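Local coordinates for putative phosphosugar isomerase (Silicibacter pomeroyi DSS-3, PDB 3FJ1), which probably binds phosphosugars or related carbohydrate derivatives through two SIS domains, and may act as an isomerase or aminotransferase, although its function remains unproven, at residues Gly181-Pro184 with Glu185-Ala189. Sequence-based numbering, arbitrary orientation.
Sequences GNLP and ETLAA
L187 N donates to L183 O over 2.7 Å, the i+4 to i bond of an alpha-helix, in which the N-H meets the carbonyl nearly end-on, with a C=O...N angle of 163°. One residue back, T186 N reaches N182 O at 3.2 Å, almost straight and in the carbonyl plane. One residue on, A188 N bonds P184 O at 2.9 Å, with the donor tilted 29° from the plane of the P184 carbonyl. T186 OG1 lies 3.3 Å from N182 O. A water links the two exposed side chains, donating to N182 OD1 at 2.9 Å and only weakly to E185 OE1; the glutamate chain is extended.

The stretch illustrates how a helix containing proline in its first turn begins. Helix 183-191 follows closely on helix 174-181, and P184, which lacks an amide proton, sits where a helix asks for no backbone donor. In sequence this short helix lies between the strands of the two five-stranded parallel sheets of this double-SIS protein.

L183 and L187, one turn apart, pack together on its buried side. L183 CD2 packs at 4.0 Å against L187 CG, the two side chains crossing at a slant. With CG anti to its carbonyl carbon (chi1 -62°), L187 also brings CG close to L183 O. Cutting L187 back to an alanine is likely to strip L183 CD2 of its intrahelical neighbour and open a gap facing I16 and V20 of helix 8-41, V157 of helix 153-171 and V314 of helix 308-326. P184 rests on Q21 and L24 of helix 8-41, while T186 touches V300 and S302.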
loop_
_atom_site.group_PDB
_atom_site.type_symbol
_atom_site.label_atom_id
_atom_site.label_comp_id
_atom_site.label_asym_id
_atom_site.label_seq_id
_atom_site.Cartn_x
_atom_site.Cartn_y
_atom_site.Cartn_z
ATOM N N GLY A 181 12.444 21.655 15.445
ATOM C CA GLY A 181 13.089 22.138 16.664
ATOM C C GLY A 181 12.133 22.268 17.832
ATOM O O GLY A 181 12.518 22.083 18.988
ATOM N N ASN A 182 10.895 22.640 17.541
ATOM C CA ASN A 182 9.854 22.770 18.569
ATOM C C ASN A 182 9.035 21.510 18.851
ATOM O O ASN A 182 8.134 21.544 19.693
ATOM C CB ASN A 182 8.888 23.885 18.193
ATOM C CG ASN A 182 9.545 25.255 18.227
ATOM O OD1 ASN A 182 10.294 25.567 19.155
ATOM N ND2 ASN A 182 9.295 26.060 17.193
ATOM N N LEU A 183 9.335 20.397 18.177
ATOM C CA LEU A 183 8.543 19.190 18.357
ATOM C C LEU A 183 8.433 18.645 19.772
ATOM O O LEU A 183 7.369 18.170 20.118
ATOM C CB LEU A 183 8.977 18.057 17.429
ATOM C CG LEU A 183 8.299 18.001 16.064
ATOM C CD1 LEU A 183 8.915 16.831 15.246
ATOM C CD2 LEU A 183 6.774 17.873 16.178
ATOM N N PRO A 184 9.527 18.632 20.551
ATOM C CA PRO A 184 9.375 18.154 21.929
ATOM C C PRO A 184 8.241 18.880 22.685
ATOM O O PRO A 184 7.451 18.228 23.334
ATOM C CB PRO A 184 10.738 18.424 22.534
ATOM C CG PRO A 184 11.695 18.309 21.345
ATOM C CD PRO A 184 10.943 18.937 20.220
ATOM N N GLU A 185 8.140 20.197 22.524
ATOM C CA GLU A 185 7.061 20.988 23.148
ATOM C C GLU A 185 5.700 20.564 22.607
ATOM O O GLU A 185 4.778 20.279 23.375
ATOM C CB GLU A 185 7.262 22.495 22.894
ATOM C CG GLU A 185 6.250 23.411 23.571
ATOM C CD GLU A 185 6.424 24.898 23.257
ATOM O OE1 GLU A 185 6.549 25.289 22.077
ATOM O OE2 GLU A 185 6.389 25.695 24.215
ATOM N N THR A 186 5.579 20.559 21.277
ATOM C CA THR A 186 4.351 20.200 20.589
ATOM C C THR A 186 3.895 18.811 21.004
ATOM O O THR A 186 2.705 18.598 21.286
ATOM C CB THR A 186 4.563 20.255 19.051
ATOM O OG1 THR A 186 4.985 21.573 18.675
ATOM C CG2 THR A 186 3.259 19.925 18.275
ATOM N N LEU A 187 4.836 17.858 21.043
ATOM C CA LEU A 187 4.477 16.459 21.317
ATOM C C LEU A 187 4.157 16.232 22.773
ATOM O O LEU A 187 3.320 15.370 23.101
ATOM C CB LEU A 187 5.548 15.483 20.821
ATOM C CG LEU A 187 5.758 15.541 19.288
ATOM C CD1 LEU A 187 6.813 14.509 18.838
ATOM C CD2 LEU A 187 4.455 15.367 18.494
ATOM N N ALA A 188 4.786 17.015 23.640
ATOM C CA ALA A 188 4.466 16.963 25.067
ATOM C C ALA A 188 2.981 17.326 25.221
ATOM O O ALA A 188 2.224 16.598 25.859
ATOM C CB ALA A 188 5.333 17.910 25.854
ATOM N N ALA A 189 2.581 18.450 24.611
ATOM C CA ALA A 189 1.198 18.912 24.614
ATOM C C ALA A 189 0.277 17.846 24.031
ATOM O O ALA A 189 -0.729 17.444 24.651
ATOM C CB ALA A 189 1.100 20.219 23.842
HETATM O O HOH W 1 9.930 24.678 21.848
#